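Local coordinates for glucose dehydrogenase (Haloferax mediterranei, PDB 2VWP), which catalyses the zinc-dependent oxidation of D-glucose and several other aldoses with NADP(+) or NAD(+) as electron acceptor, preferring NADP(+), at residues A[146-151]-A[326-331]; A[152-157]-A[302-307]; A[201-206]-A[224-229]; A[255-260]-A[285-290]. All blocks are in the same frame, centred on the assembly; numbering follows the deposited sequence.

Interaction 1: residues A[146-151]-A[326-331]; sequences GFLIEP and DLVTGV. With ZN (zinc ion), chain C.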
# COMPACT_ATOMS: atom_id res chain seq x y z
N GLY A 146 17.87 15.86 -21.57
CA GLY A 146 18.36 15.02 -20.49
C GLY A 146 17.90 15.49 -19.13
O GLY A 146 17.90 14.72 -18.18
N PHE A 147 17.49 16.76 -19.04
CA PHE A 147 16.93 17.30 -17.81
C PHE A 147 15.59 16.60 -17.47
O PHE A 147 15.08 16.75 -16.37
CB PHE A 147 16.79 18.86 -17.90
CG PHE A 147 15.89 19.32 -19.03
CD1 PHE A 147 14.51 19.33 -18.88
CD2 PHE A 147 16.45 19.72 -20.25
CE1 PHE A 147 13.67 19.76 -19.95
CE2 PHE A 147 15.63 20.13 -21.30
CZ PHE A 147 14.25 20.16 -21.16
N LEU A 148 15.04 15.84 -18.42
CA LEU A 148 13.80 15.11 -18.19
C LEU A 148 13.98 13.77 -17.49
O LEU A 148 13.02 13.16 -17.03
CB LEU A 148 13.00 14.90 -19.50
CG LEU A 148 12.36 16.14 -20.12
CD1 LEU A 148 11.62 15.76 -21.41
CD2 LEU A 148 11.40 16.86 -19.12
N ILE A 149 15.22 13.31 -17.41
CA ILE A 149 15.47 11.98 -16.87
C ILE A 149 15.13 11.91 -15.39
O ILE A 149 14.49 10.96 -14.96
CB ILE A 149 16.92 11.50 -17.13
CG1 ILE A 149 17.13 11.24 -18.63
CG2 ILE A 149 17.26 10.27 -16.25
CD1 ILE A 149 16.14 10.21 -19.29
N GLU A 150 15.55 12.92 -14.63
CA GLU A 150 15.18 12.95 -13.20
C GLU A 150 13.66 12.87 -12.94
O GLU A 150 13.23 12.04 -12.16
CB GLU A 150 15.86 14.13 -12.47
CG GLU A 150 15.83 14.03 -10.91
CD GLU A 150 14.52 14.54 -10.33
OE1 GLU A 150 13.78 15.24 -11.06
OE2 GLU A 150 14.21 14.24 -9.16
N PRO A 151 12.84 13.78 -13.53
CA PRO A 151 11.39 13.61 -13.24
C PRO A 151 10.78 12.29 -13.73
O PRO A 151 9.92 11.74 -13.06
CB PRO A 151 10.71 14.84 -13.89
CG PRO A 151 11.70 15.42 -14.81
CD PRO A 151 13.10 15.03 -14.29
N ASP A 326 5.88 19.13 -27.29
CA ASP A 326 4.79 19.88 -26.65
C ASP A 326 5.01 20.05 -25.14
O ASP A 326 4.62 21.07 -24.57
CB ASP A 326 3.44 19.19 -26.89
CG ASP A 326 2.92 19.35 -28.31
OD1 ASP A 326 3.52 20.10 -29.10
OD2 ASP A 326 1.91 18.70 -28.66
N LEU A 327 5.60 19.05 -24.50
CA LEU A 327 5.84 19.10 -23.05
C LEU A 327 6.82 20.22 -22.67
O LEU A 327 6.60 20.94 -21.68
CB LEU A 327 6.36 17.76 -22.50
CG LEU A 327 6.60 17.72 -20.98
CD1 LEU A 327 5.32 17.38 -20.24
CD2 LEU A 327 7.69 16.75 -20.62
N VAL A 328 7.90 20.34 -23.45
CA VAL A 328 8.97 21.31 -23.20
C VAL A 328 8.64 22.62 -23.90
O VAL A 328 8.80 22.77 -25.11
CB VAL A 328 10.37 20.79 -23.59
CG1 VAL A 328 11.46 21.84 -23.20
CG2 VAL A 328 10.66 19.46 -22.89
N THR A 329 8.19 23.57 -23.10
CA THR A 329 7.63 24.81 -23.63
C THR A 329 8.72 25.89 -23.86
O THR A 329 8.57 26.77 -24.72
CB THR A 329 6.44 25.28 -22.75
OG1 THR A 329 6.82 25.23 -21.37
CG2 THR A 329 5.26 24.34 -22.91
N GLY A 330 9.83 25.79 -23.14
CA GLY A 330 10.96 26.67 -23.42
C GLY A 330 12.26 26.24 -22.79
O GLY A 330 12.30 25.89 -21.62
N VAL A 331 13.33 26.22 -23.60
CA VAL A 331 14.70 26.08 -23.09
C VAL A 331 15.35 27.45 -23.31
O VAL A 331 15.38 27.97 -24.43
CB VAL A 331 15.51 24.94 -23.79
CG1 VAL A 331 16.88 24.77 -23.14
CG2 VAL A 331 14.71 23.60 -23.75
ZN ZN C . 12.46 16.80 -10.29
O HOH W 1 10.58 15.83 -9.80
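Leu148 meets Leu327 and Val328 in a purely apolar contact, to which Phe147 adds its ring. In Leu148, CB and CG only carry the chain outward: CG stands beside the backbone N (chi1 -70°), and the work is left to the two methyls. CD1 lies 4.1 Å from Val328 CG2 and as near to Leu327 CD2, and CD2 meets Leu327 CD2 at 4.0 Å, the two leucines reaching toward each other tip to tip. Next to it, Phe147 leads with CZ, the far point of its ring. Val328 CG1 sits at the ring edge, 3.8 Å from CZ, and Val331 CG2 is a looser neighbour. Leucine and valine suit this seam because their methyls fill it without bringing in a polar group that would need a partner. Two residues after Leu148, Glu150 turns to the catalytic zinc, binding it through OE1 at 2.2 Å together with His63, Glu64 and a water. Around the contact, Leu327 also packs on helix 183-194, while Phe147 leans on Lys349 and Ala351 of strand 349-353, the parallel partner of strand 328-333.

Interaction 2: residues A[152-157]-A[302-307]; sequences ISITEK and VNSHVE. With NDP (NADPH dihydro-nicotinamide-adenine-dinucleotide phosphate), chain B.
Lys157 and Ser153, one turn apart on helix 149-165, supply the direct polar links to the loop ahead of helix 306-318. Lys157 runs out extended and gives NZ to Val302 O at 2.7 Å, tilted 17° from the carbonyl plane. A lysine suits the place because its long chain reaches the loop and its ammonium can serve several acceptors: NZ also forms a salt bridge with Asp105 and a hydrogen bond with Asn295 of the second subunit. Ser153 OG and Ser304 OG lie 2.6 Å apart, hydroxyl to hydroxyl, and Ser153 OG bonds Glu150 O as well. A water adds an indirect link, donating to both Ile154 O and Asn303 O.

The van der Waals contacts follow the same loop. Lys157 CD packs 3.3 Å from Asn303 O, and Ile154 CD1 approaches that oxygen at 3.5 Å. Ile154 turns CG1 to the side of its backbone N (chi1 -65°), which leaves the CG2 methyl 3.7 Å from C4N of the nicotinamide, an apolar neighbour for the reactive carbon.

Coenzyme binding completes the set: Asn303 N donates to the carboxamide oxygen O7N at 2.9 Å (161° at the hydrogen). Such a backbone grip on the carboxamide is characteristic of the nicotinamide pocket of zinc-containing alcohol dehydrogenases.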
# COMPACT_ATOMS: atom_id res chain seq x y z
N ILE A 152 11.22 11.78 -14.88
CA ILE A 152 10.79 10.44 -15.32
C ILE A 152 11.11 9.41 -14.24
O ILE A 152 10.28 8.56 -13.96
CB ILE A 152 11.36 10.04 -16.71
CG1 ILE A 152 10.75 10.96 -17.77
CG2 ILE A 152 11.05 8.56 -17.05
CD1 ILE A 152 11.47 10.98 -19.11
N SER A 153 12.30 9.51 -13.64
CA SER A 153 12.77 8.56 -12.62
C SER A 153 11.91 8.57 -11.35
O SER A 153 11.76 7.55 -10.70
CB SER A 153 14.27 8.79 -12.29
OG SER A 153 14.46 9.80 -11.30
N ILE A 154 11.35 9.73 -11.01
CA ILE A 154 10.42 9.84 -9.88
C ILE A 154 9.23 8.88 -10.06
O ILE A 154 8.83 8.15 -9.13
CB ILE A 154 9.90 11.30 -9.73
CG1 ILE A 154 11.04 12.27 -9.36
CG2 ILE A 154 8.72 11.35 -8.74
CD1 ILE A 154 11.65 12.06 -7.93
N THR A 155 8.68 8.88 -11.28
CA THR A 155 7.57 8.00 -11.67
C THR A 155 8.03 6.54 -11.75
O THR A 155 7.28 5.63 -11.33
CB THR A 155 6.91 8.49 -12.99
OG1 THR A 155 6.33 9.77 -12.74
CG2 THR A 155 5.80 7.53 -13.50
N GLU A 156 9.23 6.31 -12.29
CA GLU A 156 9.78 4.93 -12.34
C GLU A 156 9.78 4.26 -10.97
O GLU A 156 9.36 3.12 -10.85
CB GLU A 156 11.19 4.86 -12.96
CG GLU A 156 11.28 5.35 -14.40
CD GLU A 156 10.71 4.37 -15.43
OE1 GLU A 156 10.16 3.31 -15.07
OE2 GLU A 156 10.81 4.67 -16.63
N LYS A 157 10.26 4.97 -9.95
CA LYS A 157 10.23 4.47 -8.58
C LYS A 157 8.81 4.27 -8.04
O LYS A 157 8.50 3.22 -7.44
CB LYS A 157 11.00 5.40 -7.64
CG LYS A 157 10.81 4.97 -6.17
CD LYS A 157 11.56 5.82 -5.16
CE LYS A 157 11.00 5.53 -3.77
NZ LYS A 157 11.79 6.19 -2.70
N VAL A 302 8.74 8.95 -2.75
CA VAL A 302 9.49 10.21 -2.86
C VAL A 302 10.88 9.93 -3.41
O VAL A 302 11.47 8.89 -3.10
CB VAL A 302 9.51 11.02 -1.51
CG1 VAL A 302 10.26 10.26 -0.41
CG2 VAL A 302 10.12 12.41 -1.71
N ASN A 303 11.38 10.83 -4.26
CA ASN A 303 12.74 10.76 -4.77
C ASN A 303 12.88 9.53 -5.69
O ASN A 303 11.87 8.99 -6.18
CB ASN A 303 13.76 10.76 -3.58
CG ASN A 303 15.20 11.03 -4.01
OD1 ASN A 303 16.08 10.20 -3.79
ND2 ASN A 303 15.46 12.21 -4.58
N SER A 304 14.11 9.09 -5.92
CA SER A 304 14.41 8.00 -6.84
C SER A 304 15.91 7.75 -6.81
O SER A 304 16.67 8.57 -6.29
CB SER A 304 13.97 8.34 -8.28
OG SER A 304 14.56 9.56 -8.74
N HIS A 305 16.34 6.62 -7.37
CA HIS A 305 17.76 6.30 -7.41
C HIS A 305 18.20 5.74 -8.75
O HIS A 305 17.45 5.77 -9.72
CB HIS A 305 18.17 5.40 -6.22
CG HIS A 305 19.61 5.56 -5.83
ND1 HIS A 305 20.19 6.80 -5.62
CD2 HIS A 305 20.58 4.65 -5.61
CE1 HIS A 305 21.46 6.64 -5.30
NE2 HIS A 305 21.72 5.34 -5.29
N VAL A 306 19.45 5.26 -8.79
CA VAL A 306 20.16 4.93 -10.04
C VAL A 306 19.40 4.02 -11.00
O VAL A 306 19.29 4.30 -12.19
CB VAL A 306 21.57 4.34 -9.72
CG1 VAL A 306 22.23 3.78 -10.99
CG2 VAL A 306 22.46 5.42 -9.05
N GLU A 307 18.89 2.92 -10.45
CA GLU A 307 18.07 1.97 -11.18
C GLU A 307 16.89 2.68 -11.88
O GLU A 307 16.59 2.38 -13.04
CB GLU A 307 17.56 0.88 -10.20
CG GLU A 307 18.65 0.33 -9.23
CD GLU A 307 19.16 1.34 -8.14
OE1 GLU A 307 18.38 2.21 -7.66
OE2 GLU A 307 20.35 1.22 -7.74
PA NDP B . 2.25 21.12 -10.24
O1A NDP B . 2.77 21.89 -11.39
O2A NDP B . 1.74 22.00 -9.14
O5B NDP B . 1.07 20.15 -10.74
C5B NDP B . -0.09 19.99 -9.97
C4B NDP B . -1.26 20.13 -10.91
O4B NDP B . -2.39 19.65 -10.23
C3B NDP B . -1.51 21.58 -11.33
O3B NDP B . -1.45 21.71 -12.74
C2B NDP B . -2.89 21.88 -10.75
O2B NDP B . -3.75 22.54 -11.65
C1B NDP B . -3.46 20.50 -10.50
N9A NDP B . -4.42 20.49 -9.39
C8A NDP B . -4.23 20.87 -8.08
N7A NDP B . -5.41 20.69 -7.42
C5A NDP B . -6.33 20.21 -8.31
C6A NDP B . -7.67 19.86 -8.21
N6A NDP B . -8.38 20.09 -7.09
N1A NDP B . -8.32 19.40 -9.34
C2A NDP B . -7.68 19.29 -10.56
N3A NDP B . -6.36 19.63 -10.65
C4A NDP B . -5.71 20.08 -9.55
O3 NDP B . 3.43 20.13 -9.72
PN NDP B . 4.11 18.84 -10.48
O1N NDP B . 3.24 18.21 -11.50
O2N NDP B . 5.50 19.17 -10.90
O5D NDP B . 4.15 17.90 -9.16
C5D NDP B . 2.92 17.39 -8.64
C4D NDP B . 2.92 17.17 -7.11
O4D NDP B . 3.86 16.15 -6.80
C3D NDP B . 3.29 18.39 -6.27
O3D NDP B . 2.55 18.39 -5.05
C2D NDP B . 4.75 18.17 -5.93
O2D NDP B . 5.09 18.70 -4.67
C1D NDP B . 4.83 16.65 -5.90
N1N NDP B . 6.13 16.12 -6.28
C2N NDP B . 6.55 15.02 -5.59
C3N NDP B . 7.68 14.29 -5.94
C7N NDP B . 8.05 13.09 -5.11
O7N NDP B . 9.31 12.52 -5.30
N7N NDP B . 7.18 12.58 -4.21
C4N NDP B . 8.53 14.72 -7.13
C5N NDP B . 7.97 15.94 -7.82
C6N NDP B . 6.81 16.58 -7.38
P2B NDP B . -3.82 24.14 -11.77
O1X NDP B . -2.49 24.70 -12.23
O2X NDP B . -4.10 24.76 -10.42
O3X NDP B . -4.94 24.33 -12.78
O HOH W 2 9.11 8.71 -6.35

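Interaction 3: residues A[201-206]-A[224-229]; sequences NLYCLG and TYVDSR. With NDP (NADPH dihydro-nicotinamide-adenine-dinucleotide phosphate), chain B.
Strands 201-206 and 224-227 run parallel, their axes 4.7 Å apart and 30° off, tied by four backbone hydrogen bonds, with a fifth, Ser228 N to Gly206 O, just past the strand end. With helix 213-220 they form a beta-alpha-beta unit of the Rossmann fold. On one face Tyr203 lies alongside Thr224, its CD2 3.5 Å from Thr224 CB, while Tyr203 OH bonds Glu241; Leu205 CD1 then meets Val226 CG1 at 3.7 Å. On the other face the Tyr225 ring turns its edge to Gly206 CA and sends its hydroxyl to Arg208 N. A glycine suits position 206, because a CB would crowd Tyr225 CE1. Beyond the strand, Arg229 grips Asp227 side-on with NE and NH2, and Asp227 OD1 also takes Arg229 N in an Asx turn. Shortening Asp227 to an alanine removes both carboxylate oxygens, which would probably undo the Asx turn and cost the guanidinium its side-on carboxylate, though the salt bridge to Asp209 could stay. At the coenzyme, Leu205 CD2 packs against adenine C2A, and Ser228 OG donates to adenine N1A at 2.7 Å.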
# COMPACT_ATOMS: atom_id res chain seq x y z
N ASN A 201 -7.55 2.23 -21.05
CA ASN A 201 -8.14 3.55 -20.93
C ASN A 201 -7.34 4.42 -19.96
O ASN A 201 -7.07 4.00 -18.84
CB ASN A 201 -9.60 3.45 -20.48
CG ASN A 201 -10.46 2.63 -21.45
OD1 ASN A 201 -10.60 2.99 -22.61
ND2 ASN A 201 -11.00 1.53 -20.96
N LEU A 202 -6.98 5.62 -20.41
CA LEU A 202 -6.20 6.57 -19.61
C LEU A 202 -7.00 7.84 -19.34
O LEU A 202 -7.76 8.31 -20.19
CB LEU A 202 -4.86 6.91 -20.28
CG LEU A 202 -3.91 5.78 -20.71
CD1 LEU A 202 -2.81 6.35 -21.61
CD2 LEU A 202 -3.30 5.04 -19.54
N TYR A 203 -6.83 8.38 -18.13
CA TYR A 203 -7.52 9.59 -17.72
C TYR A 203 -6.53 10.50 -16.99
O TYR A 203 -5.60 10.01 -16.35
CB TYR A 203 -8.69 9.26 -16.77
CG TYR A 203 -9.67 8.26 -17.31
CD1 TYR A 203 -9.40 6.89 -17.29
CD2 TYR A 203 -10.90 8.68 -17.85
CE1 TYR A 203 -10.30 5.96 -17.80
CE2 TYR A 203 -11.82 7.76 -18.35
CZ TYR A 203 -11.52 6.41 -18.33
OH TYR A 203 -12.43 5.49 -18.83
N CYS A 204 -6.73 11.80 -17.10
CA CYS A 204 -5.91 12.77 -16.38
C CYS A 204 -6.78 13.91 -15.88
O CYS A 204 -7.56 14.51 -16.66
CB CYS A 204 -4.77 13.31 -17.27
SG CYS A 204 -3.71 14.55 -16.47
N LEU A 205 -6.63 14.20 -14.59
CA LEU A 205 -7.41 15.22 -13.90
C LEU A 205 -6.72 16.57 -13.90
O LEU A 205 -5.53 16.67 -13.61
CB LEU A 205 -7.69 14.77 -12.45
CG LEU A 205 -8.65 15.66 -11.65
CD1 LEU A 205 -10.06 15.11 -11.80
CD2 LEU A 205 -8.26 15.74 -10.17
N GLY A 206 -7.48 17.60 -14.26
CA GLY A 206 -7.00 18.97 -14.21
C GLY A 206 -8.19 19.87 -13.92
O GLY A 206 -9.29 19.39 -13.62
N THR A 224 -8.49 10.72 -21.59
CA THR A 224 -9.64 11.58 -21.27
C THR A 224 -9.27 12.65 -20.27
O THR A 224 -8.74 12.34 -19.19
CB THR A 224 -10.80 10.75 -20.71
OG1 THR A 224 -11.18 9.77 -21.67
CG2 THR A 224 -12.00 11.63 -20.36
N TYR A 225 -9.54 13.91 -20.62
CA TYR A 225 -9.38 15.02 -19.70
C TYR A 225 -10.58 15.06 -18.74
O TYR A 225 -11.73 15.09 -19.19
CB TYR A 225 -9.23 16.36 -20.44
CG TYR A 225 -9.33 17.59 -19.55
CD1 TYR A 225 -8.44 17.79 -18.48
CD2 TYR A 225 -10.34 18.55 -19.77
CE1 TYR A 225 -8.54 18.91 -17.65
CE2 TYR A 225 -10.45 19.67 -18.94
CZ TYR A 225 -9.55 19.85 -17.89
OH TYR A 225 -9.64 20.97 -17.09
N VAL A 226 -10.29 15.02 -17.45
CA VAL A 226 -11.32 15.08 -16.41
C VAL A 226 -11.16 16.40 -15.68
O VAL A 226 -10.21 16.60 -14.92
CB VAL A 226 -11.28 13.86 -15.43
CG1 VAL A 226 -12.43 13.95 -14.42
CG2 VAL A 226 -11.38 12.57 -16.18
N ASP A 227 -12.08 17.33 -15.96
CA ASP A 227 -12.11 18.63 -15.32
C ASP A 227 -12.73 18.42 -13.95
O ASP A 227 -13.92 18.09 -13.84
CB ASP A 227 -12.94 19.61 -16.14
CG ASP A 227 -12.89 21.04 -15.60
OD1 ASP A 227 -12.55 21.26 -14.42
OD2 ASP A 227 -13.17 21.97 -16.39
N SER A 228 -11.92 18.60 -12.90
CA SER A 228 -12.38 18.34 -11.54
C SER A 228 -13.54 19.25 -11.11
O SER A 228 -14.31 18.90 -10.21
CB SER A 228 -11.22 18.43 -10.56
OG SER A 228 -10.75 19.76 -10.44
N ARG A 229 -13.66 20.43 -11.73
CA ARG A 229 -14.80 21.31 -11.46
C ARG A 229 -16.12 20.69 -11.95
O ARG A 229 -17.20 21.03 -11.43
CB ARG A 229 -14.56 22.70 -12.07
CG ARG A 229 -13.38 23.45 -11.47
CD ARG A 229 -12.89 24.60 -12.36
NE ARG A 229 -12.67 24.17 -13.75
CZ ARG A 229 -12.37 24.99 -14.76
NH1 ARG A 229 -12.23 26.30 -14.56
NH2 ARG A 229 -12.19 24.49 -15.98
PA NDP B . 2.25 21.12 -10.24
O1A NDP B . 2.77 21.89 -11.39
O2A NDP B . 1.74 22.00 -9.14
O5B NDP B . 1.07 20.15 -10.74
C5B NDP B . -0.09 19.99 -9.97
C4B NDP B . -1.26 20.13 -10.91
O4B NDP B . -2.39 19.65 -10.23
C3B NDP B . -1.51 21.58 -11.33
O3B NDP B . -1.45 21.71 -12.74
C2B NDP B . -2.89 21.88 -10.75
O2B NDP B . -3.75 22.54 -11.65
C1B NDP B . -3.46 20.50 -10.50
N9A NDP B . -4.42 20.49 -9.39
C8A NDP B . -4.23 20.87 -8.08
N7A NDP B . -5.41 20.69 -7.42
C5A NDP B . -6.33 20.21 -8.31
C6A NDP B . -7.67 19.86 -8.21
N6A NDP B . -8.38 20.09 -7.09
N1A NDP B . -8.32 19.40 -9.34
C2A NDP B . -7.68 19.29 -10.56
N3A NDP B . -6.36 19.63 -10.65
C4A NDP B . -5.71 20.08 -9.55
O3 NDP B . 3.43 20.13 -9.72
PN NDP B . 4.11 18.84 -10.48
O1N NDP B . 3.24 18.21 -11.50
O2N NDP B . 5.50 19.17 -10.90
O5D NDP B . 4.15 17.90 -9.16
C5D NDP B . 2.92 17.39 -8.64
C4D NDP B . 2.92 17.17 -7.11
O4D NDP B . 3.86 16.15 -6.80
C3D NDP B . 3.29 18.39 -6.27
O3D NDP B . 2.55 18.39 -5.05
C2D NDP B . 4.75 18.17 -5.93
O2D NDP B . 5.09 18.70 -4.67
C1D NDP B . 4.83 16.65 -5.90
N1N NDP B . 6.13 16.12 -6.28
C2N NDP B . 6.55 15.02 -5.59
C3N NDP B . 7.68 14.29 -5.94
C7N NDP B . 8.05 13.09 -5.11
O7N NDP B . 9.31 12.52 -5.30
N7N NDP B . 7.18 12.58 -4.21
C4N NDP B . 8.53 14.72 -7.13
C5N NDP B . 7.97 15.94 -7.82
C6N NDP B . 6.81 16.58 -7.38
P2B NDP B . -3.82 24.14 -11.77
O1X NDP B . -2.49 24.70 -12.23
O2X NDP B . -4.10 24.76 -10.42
O3X NDP B . -4.94 24.33 -12.78
O HOH W 3 -9.84 7.44 -21.87

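Interaction 4: residues A[255-260]-A[285-290]; sequences HAIQSV and GAFHRE. With NDP (NADPH dihydro-nicotinamide-adenine-dinucleotide phosphate), chain B.
Phe287 and Val260 form the centre of this helix-helix contact. Their side chains cross at about a right angle, and Val260 CG2 comes to 3.3 Å from Phe287 CE1, a tight approach. The edge of the same ring faces the backbone of the other helix: Ile257 O lies in the ring plane, 3.9 Å from CD1, where the slightly positive ring hydrogens suit a carbonyl oxygen. Ile257 CG2 is a looser neighbour of CD1. The second branch of Val260, CG1, lies 3.8 Å from Glu290 CB, the two side chains sliding past each other in opposite directions.

Phe287 holds CG anti to the backbone N (chi1 171°), which carries the ring across to helix 253-262. An alanine replacing Phe287 would remove the ring and is likely to leave Val260 CG2 without its main partner, opening a gap between the helices. The polar end of Glu290 turns to His294 and Lys296, and Lys296 also bonds Val260 O, fastening both helices to one cation.

Farther out, Arg289 makes a salt bridge to Asp277 of the second subunit, placing helix 284-293 at the dimer interface. The axes of 255-260 and 285-290 pass 9.7 Å apart at 51°, and beside them Leu298 packs against Val260 and Phe287 from strand 297-300, the outermost strand on that edge of the parallel sheet, counted within this chain.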
# COMPACT_ATOMS: atom_id res chain seq x y z
N HIS A 255 -7.59 14.38 -2.52
CA HIS A 255 -7.32 13.34 -3.51
C HIS A 255 -6.74 12.06 -2.91
O HIS A 255 -7.03 10.98 -3.42
CB HIS A 255 -6.42 13.86 -4.62
CG HIS A 255 -7.10 14.86 -5.51
ND1 HIS A 255 -6.40 15.79 -6.25
CD2 HIS A 255 -8.41 15.09 -5.76
CE1 HIS A 255 -7.25 16.54 -6.93
NE2 HIS A 255 -8.48 16.14 -6.64
N ALA A 256 -5.93 12.17 -1.86
CA ALA A 256 -5.45 10.99 -1.13
C ALA A 256 -6.62 10.17 -0.58
O ALA A 256 -6.67 8.94 -0.75
CB ALA A 256 -4.47 11.38 -0.02
N ILE A 257 -7.59 10.86 0.04
CA ILE A 257 -8.79 10.23 0.60
C ILE A 257 -9.70 9.67 -0.48
O ILE A 257 -10.08 8.50 -0.46
CB ILE A 257 -9.61 11.23 1.50
CG1 ILE A 257 -8.76 11.82 2.64
CG2 ILE A 257 -10.92 10.57 2.00
CD1 ILE A 257 -8.10 10.81 3.57
N GLN A 258 -10.05 10.53 -1.43
CA GLN A 258 -11.02 10.16 -2.46
C GLN A 258 -10.49 9.18 -3.49
O GLN A 258 -11.27 8.52 -4.15
CB GLN A 258 -11.62 11.40 -3.15
CG GLN A 258 -12.48 12.28 -2.24
CD GLN A 258 -13.62 11.52 -1.51
OE1 GLN A 258 -14.23 10.58 -2.04
NE2 GLN A 258 -13.90 11.94 -0.28
N SER A 259 -9.18 9.07 -3.64
CA SER A 259 -8.67 8.07 -4.61
C SER A 259 -9.13 6.65 -4.22
O SER A 259 -9.40 5.83 -5.08
CB SER A 259 -7.15 8.17 -4.79
OG SER A 259 -6.50 7.64 -3.65
N VAL A 260 -9.26 6.39 -2.92
CA VAL A 260 -9.73 5.09 -2.42
C VAL A 260 -11.11 4.74 -2.99
O VAL A 260 -11.33 3.60 -3.44
CB VAL A 260 -9.71 5.04 -0.85
CG1 VAL A 260 -10.44 3.79 -0.29
CG2 VAL A 260 -8.25 5.07 -0.35
N GLY A 285 -14.58 5.98 8.18
CA GLY A 285 -15.18 4.64 8.16
C GLY A 285 -15.34 4.10 6.75
O GLY A 285 -15.05 2.93 6.49
N ALA A 286 -15.81 4.94 5.84
CA ALA A 286 -15.94 4.52 4.45
C ALA A 286 -14.56 4.33 3.81
O ALA A 286 -14.38 3.41 3.01
CB ALA A 286 -16.77 5.52 3.65
N PHE A 287 -13.62 5.21 4.14
CA PHE A 287 -12.24 5.10 3.68
C PHE A 287 -11.65 3.72 4.08
O PHE A 287 -11.20 2.96 3.22
CB PHE A 287 -11.40 6.25 4.25
CG PHE A 287 -9.90 6.11 4.01
CD1 PHE A 287 -9.31 6.63 2.86
CD2 PHE A 287 -9.09 5.46 4.95
CE1 PHE A 287 -7.93 6.51 2.65
CE2 PHE A 287 -7.71 5.32 4.74
CZ PHE A 287 -7.13 5.85 3.59
N HIS A 288 -11.68 3.46 5.39
CA HIS A 288 -11.21 2.24 6.02
C HIS A 288 -11.86 0.99 5.44
O HIS A 288 -11.17 0.09 4.94
CB HIS A 288 -11.49 2.35 7.54
CG HIS A 288 -10.82 1.30 8.39
ND1 HIS A 288 -10.80 1.38 9.76
CD2 HIS A 288 -10.13 0.18 8.06
CE1 HIS A 288 -10.14 0.34 10.25
NE2 HIS A 288 -9.72 -0.39 9.24
N ARG A 289 -13.20 0.91 5.47
CA ARG A 289 -13.90 -0.28 4.96
C ARG A 289 -13.60 -0.58 3.48
O ARG A 289 -13.45 -1.75 3.08
CB ARG A 289 -15.41 -0.15 5.17
CG ARG A 289 -16.22 -1.37 4.78
CD ARG A 289 -17.74 -1.15 5.01
NE ARG A 289 -18.30 -0.21 4.04
CZ ARG A 289 -18.62 1.06 4.30
NH1 ARG A 289 -18.47 1.57 5.52
NH2 ARG A 289 -19.09 1.82 3.32
N GLU A 290 -13.53 0.47 2.66
CA GLU A 290 -13.29 0.31 1.23
C GLU A 290 -11.90 -0.25 0.94
O GLU A 290 -11.75 -1.10 0.07
CB GLU A 290 -13.50 1.65 0.48
CG GLU A 290 -13.50 1.52 -1.04
CD GLU A 290 -14.58 0.59 -1.57
OE1 GLU A 290 -15.55 0.29 -0.84
OE2 GLU A 290 -14.46 0.15 -2.73
PA NDP B . 2.25 21.12 -10.24
O1A NDP B . 2.77 21.89 -11.39
O2A NDP B . 1.74 22.00 -9.14
O5B NDP B . 1.07 20.15 -10.74
C5B NDP B . -0.09 19.99 -9.97
C4B NDP B . -1.26 20.13 -10.91
O4B NDP B . -2.39 19.65 -10.23
C3B NDP B . -1.51 21.58 -11.33
O3B NDP B . -1.45 21.71 -12.74
C2B NDP B . -2.89 21.88 -10.75
O2B NDP B . -3.75 22.54 -11.65
C1B NDP B . -3.46 20.50 -10.50
N9A NDP B . -4.42 20.49 -9.39
C8A NDP B . -4.23 20.87 -8.08
N7A NDP B . -5.41 20.69 -7.42
C5A NDP B . -6.33 20.21 -8.31
C6A NDP B . -7.67 19.86 -8.21
N6A NDP B . -8.38 20.09 -7.09
N1A NDP B . -8.32 19.40 -9.34
C2A NDP B . -7.68 19.29 -10.56
N3A NDP B . -6.36 19.63 -10.65
C4A NDP B . -5.71 20.08 -9.55
O3 NDP B . 3.43 20.13 -9.72
PN NDP B . 4.11 18.84 -10.48
O1N NDP B . 3.24 18.21 -11.50
O2N NDP B . 5.50 19.17 -10.90
O5D NDP B . 4.15 17.90 -9.16
C5D NDP B . 2.92 17.39 -8.64
C4D NDP B . 2.92 17.17 -7.11
O4D NDP B . 3.86 16.15 -6.80
C3D NDP B . 3.29 18.39 -6.27
O3D NDP B . 2.55 18.39 -5.05
C2D NDP B . 4.75 18.17 -5.93
O2D NDP B . 5.09 18.70 -4.67
C1D NDP B . 4.83 16.65 -5.90
N1N NDP B . 6.13 16.12 -6.28
C2N NDP B . 6.55 15.02 -5.59
C3N NDP B . 7.68 14.29 -5.94
C7N NDP B . 8.05 13.09 -5.11
O7N NDP B . 9.31 12.52 -5.30
N7N NDP B . 7.18 12.58 -4.21
C4N NDP B . 8.53 14.72 -7.13
C5N NDP B . 7.97 15.94 -7.82
C6N NDP B . 6.81 16.58 -7.38
P2B NDP B . -3.82 24.14 -11.77
O1X NDP B . -2.49 24.70 -12.23
O2X NDP B . -4.10 24.76 -10.42
O3X NDP B . -4.94 24.33 -12.78

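How the interactions relate
Interactions 1 and 2 share helix 149-165, their centres 16 Å apart: its start packs against 326-331 and gives Glu150 to the zinc, and its next turns hold the loop at the nicotinamide. Interaction 3 serves the other end of the same coenzyme, its centre about 24 Å from that of interaction 2, so that NADPH spans the gap between contacts that do not touch. Interaction 4 stands beside interaction 3, where Leu205 CD2 meets His255 CE1 at 3.5 Å and His255 also borders the adenine. Interactions 2 and 4 both reach the second subunit, whereas interaction 1, about 34 Å from interaction 4 centre to centre, lies on the opposite side of the chain's centre.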